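Local coordinates for metal transporter CNNM3 (Homo sapiens, PDB 6DFD), which probably takes part in magnesium efflux across the membrane, its cyclic nucleotide-binding homology domain mediating dimerization, at residues 102-107 with 120-125. The protein carries 6 engineered substitutions. Sequence-based numbering, arbitrary orientation.
Sequences YQRSQP and EVEIGK
Arg104 reaches across from a tight turn to Glu122 and to the backbone of Gly124, and a long side chain with several N-H groups suits that span, since the CA atoms of Arg104 and Ile123 are still 8.3 Å apart. From CB, which points toward 120-125, the chain continues with CG anti to the carbonyl carbon. Arg104 CG passes 3.2 Å from Glu122 OE1, and Arg104 CD lies against the same oxygen at 3.0 Å. A bend at chi3 (102°) then swings the guanidinium along the strand end, leaving Arg104 NE 3.9 Å from Glu122 OE1. Arg104 NH1 gives Glu122 OE1 a nearly straight hydrogen bond, part of a salt bridge (3.0 Å, 170° at the hydrogen), the oxygen lying in the guanidinium plane but being approached from above the carboxylate plane; the two flat groups are almost perpendicular. Arg104 NH2 donates to Gly124 O at 2.6 Å, from above the carbonyl plane, and NH1 adds a weak bond to that oxygen. Glycine readily adopts the positive phi (85°) of Gly124, just past strand 119-123, whose carbonyl meets Arg104. A leucine at Arg104 would probably leave the Glu122 carboxylate without its cationic mate and Gly124 O without these donors. Arg104 follows Gln103 in a type II turn, closed by the hydrogen bond from Gln106 N to Gln103 O. Thr182 of strand 181-185, which lies between strands 100-102 and 119-123 in the sheet, hydrogen-bonds through OG1 to Arg104 N and, weakly, to Glu122 OE1. The arginine thus bridges over this middle strand of the cupin-type beta-barrel, while Ile123 and Lys125 pack on their counterparts in the second subunit.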
ATOM      1  N   TYR A 102      -0.154   2.674 -12.317  1.00 42.69           N
ATOM      2  CA  TYR A 102      -1.306   1.802 -12.456  1.00 43.38           C
ATOM      3  C   TYR A 102      -2.566   2.625 -12.258  1.00 44.06           C
ATOM      4  O   TYR A 102      -2.574   3.597 -11.498  1.00 43.00           O
ATOM      5  CB  TYR A 102      -1.279   0.659 -11.443  1.00 41.50           C
ATOM      6  CG  TYR A 102      -0.093  -0.247 -11.625  1.00 38.56           C
ATOM      7  CD1 TYR A 102      -0.164  -1.345 -12.468  1.00 39.12           C
ATOM      8  CD2 TYR A 102       1.102   0.005 -10.969  1.00 36.72           C
ATOM      9  CE1 TYR A 102       0.923  -2.180 -12.645  1.00 37.54           C
ATOM     10  CE2 TYR A 102       2.198  -0.824 -11.139  1.00 35.99           C
ATOM     11  CZ  TYR A 102       2.096  -1.916 -11.982  1.00 35.76           C
ATOM     12  OH  TYR A 102       3.175  -2.750 -12.171  1.00 36.61           O
ATOM     13  N   GLN A 103      -3.631   2.226 -12.945  1.00 44.57           N
ATOM     14  CA  GLN A 103      -4.916   2.891 -12.800  1.00 47.65           C
ATOM     15  C   GLN A 103      -6.002   1.837 -12.694  1.00 53.18           C
ATOM     16  O   GLN A 103      -6.058   0.920 -13.521  1.00 51.25           O
ATOM     17  CB  GLN A 103      -5.178   3.832 -13.973  1.00 49.90           C
ATOM     18  CG  GLN A 103      -4.130   4.923 -14.083  1.00 54.38           C
ATOM     19  CD  GLN A 103      -4.263   5.727 -15.348  1.00 63.07           C
ATOM     20  OE1 GLN A 103      -3.423   5.640 -16.245  1.00 70.20           O
ATOM     21  NE2 GLN A 103      -5.324   6.516 -15.431  1.00 62.75           N
ATOM     22  N   ARG A 104      -6.837   1.959 -11.661  1.00 62.47           N
ATOM     23  CA  ARG A 104      -7.955   1.049 -11.453  1.00 69.80           C
ATOM     24  C   ARG A 104      -8.622   0.706 -12.773  1.00 73.86           C
ATOM     25  O   ARG A 104      -8.885   1.583 -13.599  1.00 70.68           O
ATOM     26  CB  ARG A 104      -8.993   1.670 -10.519  1.00 72.66           C
ATOM     27  CG  ARG A 104      -8.684   1.601  -9.045  1.00 75.33           C
ATOM     28  CD  ARG A 104      -9.949   1.915  -8.254  1.00 80.01           C
ATOM     29  NE  ARG A 104     -10.571   0.702  -7.732  1.00 82.89           N
ATOM     30  CZ  ARG A 104     -10.372   0.215  -6.509  1.00 81.76           C
ATOM     31  NH1 ARG A 104      -9.568   0.835  -5.650  1.00 80.39           N
ATOM     32  NH2 ARG A 104     -10.986  -0.903  -6.145  1.00 81.29           N
ATOM     33  N   SER A 105      -8.883  -0.583 -12.965  1.00 81.30           N
ATOM     34  CA  SER A 105      -9.678  -1.115 -14.063  1.00 89.02           C
ATOM     35  C   SER A 105      -9.033  -0.900 -15.427  1.00 88.55           C
ATOM     36  O   SER A 105      -9.620  -1.298 -16.440  1.00 97.13           O
ATOM     37  CB  SER A 105     -11.096  -0.522 -14.093  1.00 93.28           C
ATOM     38  OG  SER A 105     -11.755  -0.693 -12.847  1.00 93.15           O
ATOM     39  N   GLN A 106      -7.850  -0.291 -15.496  1.00 75.49           N
ATOM     40  CA  GLN A 106      -7.170  -0.098 -16.769  1.00 65.50           C
ATOM     41  C   GLN A 106      -6.252  -1.284 -17.041  1.00 60.40           C
ATOM     42  O   GLN A 106      -5.384  -1.582 -16.205  1.00 55.15           O
ATOM     43  CB  GLN A 106      -6.364   1.188 -16.767  1.00 62.96           C
ATOM     44  CG  GLN A 106      -5.381   1.286 -17.929  1.00 67.75           C
ATOM     45  CD  GLN A 106      -5.000   2.717 -18.260  1.00 76.74           C
ATOM     46  OE1 GLN A 106      -3.827   3.087 -18.205  1.00 79.39           O
ATOM     47  NE2 GLN A 106      -5.993   3.530 -18.614  1.00 82.11           N
ATOM     48  N   PRO A 107      -6.401  -1.981 -18.170  1.00 63.64           N
ATOM     49  CA  PRO A 107      -5.534  -3.132 -18.447  1.00 64.03           C
ATOM     50  C   PRO A 107      -4.063  -2.770 -18.314  1.00 59.87           C
ATOM     51  O   PRO A 107      -3.622  -1.704 -18.751  1.00 60.30           O
ATOM     52  CB  PRO A 107      -5.891  -3.504 -19.889  1.00 69.54           C
ATOM     53  CG  PRO A 107      -7.270  -2.992 -20.084  1.00 71.88           C
ATOM     54  CD  PRO A 107      -7.375  -1.753 -19.254  1.00 68.36           C
ATOM     55  N   GLU A 120       1.710   7.124  -4.037  1.00 34.35           N
ATOM     56  CA  GLU A 120       0.453   6.959  -3.333  1.00 36.36           C
ATOM     57  C   GLU A 120      -0.318   5.842  -4.006  1.00 35.42           C
ATOM     58  O   GLU A 120      -0.431   5.804  -5.240  1.00 36.03           O
ATOM     59  CB  GLU A 120      -0.379   8.246  -3.341  1.00 41.20           C
ATOM     60  CG  GLU A 120      -1.742   8.097  -2.658  1.00 46.61           C
ATOM     61  CD  GLU A 120      -2.528   9.401  -2.629  1.00 53.71           C
ATOM     62  OE1 GLU A 120      -2.343  10.184  -1.677  1.00 55.90           O
ATOM     63  OE2 GLU A 120      -3.316   9.639  -3.569  1.00 56.47           O
ATOM     64  N   VAL A 121      -0.842   4.940  -3.192  1.00 36.01           N
ATOM     65  CA  VAL A 121      -1.617   3.801  -3.644  1.00 39.91           C
ATOM     66  C   VAL A 121      -3.024   3.970  -3.103  1.00 41.83           C
ATOM     67  O   VAL A 121      -3.200   4.229  -1.906  1.00 43.81           O
ATOM     68  CB  VAL A 121      -1.015   2.473  -3.150  1.00 44.50           C
ATOM     69  CG1 VAL A 121      -1.758   1.301  -3.752  1.00 47.56           C
ATOM     70  CG2 VAL A 121       0.467   2.397  -3.468  1.00 46.92           C
ATOM     71  N   GLU A 122      -4.019   3.815  -3.969  1.00 42.06           N
ATOM     72  CA  GLU A 122      -5.404   3.697  -3.531  1.00 45.47           C
ATOM     73  C   GLU A 122      -5.915   2.347  -4.011  1.00 43.45           C
ATOM     74  O   GLU A 122      -5.848   2.049  -5.208  1.00 43.68           O
ATOM     75  CB  GLU A 122      -6.260   4.857  -4.050  1.00 55.26           C
ATOM     76  CG  GLU A 122      -6.495   4.867  -5.530  1.00 68.80           C
ATOM     77  CD  GLU A 122      -7.852   4.306  -5.895  1.00 81.72           C
ATOM     78  OE1 GLU A 122      -7.902   3.177  -6.422  1.00 85.35           O
ATOM     79  OE2 GLU A 122      -8.866   4.989  -5.637  1.00 86.84           O
ATOM     80  N   ILE A 123      -6.405   1.524  -3.083  1.00 43.44           N
ATOM     81  CA  ILE A 123      -6.508   0.094  -3.344  1.00 47.24           C
ATOM     82  C   ILE A 123      -7.734  -0.494  -2.658  1.00 49.47           C
ATOM     83  O   ILE A 123      -8.166  -0.037  -1.594  1.00 48.30           O
ATOM     84  CB  ILE A 123      -5.220  -0.631  -2.893  1.00 48.72           C
ATOM     85  CG1 ILE A 123      -5.290  -2.114  -3.260  1.00 54.76           C
ATOM     86  CG2 ILE A 123      -5.000  -0.451  -1.405  1.00 46.22           C
ATOM     87  CD1 ILE A 123      -3.939  -2.749  -3.430  1.00 57.37           C
ATOM     88  N   GLY A 124      -8.291  -1.528  -3.293  1.00 53.52           N
ATOM     89  CA  GLY A 124      -9.377  -2.291  -2.718  1.00 56.11           C
ATOM     90  C   GLY A 124     -10.728  -1.661  -2.992  1.00 55.80           C
ATOM     91  O   GLY A 124     -10.851  -0.603  -3.615  1.00 54.39           O
ATOM     92  N   LYS A 125     -11.770  -2.344  -2.511  1.00 57.55           N
ATOM     93  CA  LYS A 125     -13.135  -1.873  -2.728  1.00 62.50           C
ATOM     94  C   LYS A 125     -13.397  -0.553  -2.013  1.00 59.35           C
ATOM     95  O   LYS A 125     -14.262   0.219  -2.442  1.00 58.88           O
ATOM     96  CB  LYS A 125     -14.146  -2.925  -2.260  1.00 73.97           C
ATOM     97  CG  LYS A 125     -14.196  -4.185  -3.119  1.00 85.57           C
ATOM     98  CD  LYS A 125     -13.337  -5.288  -2.526  1.00 93.56           C
ATOM     99  CE  LYS A 125     -13.000  -6.379  -3.530  1.00 96.81           C
ATOM    100  NZ  LYS A 125     -11.716  -7.053  -3.182  1.00 94.39           N
TER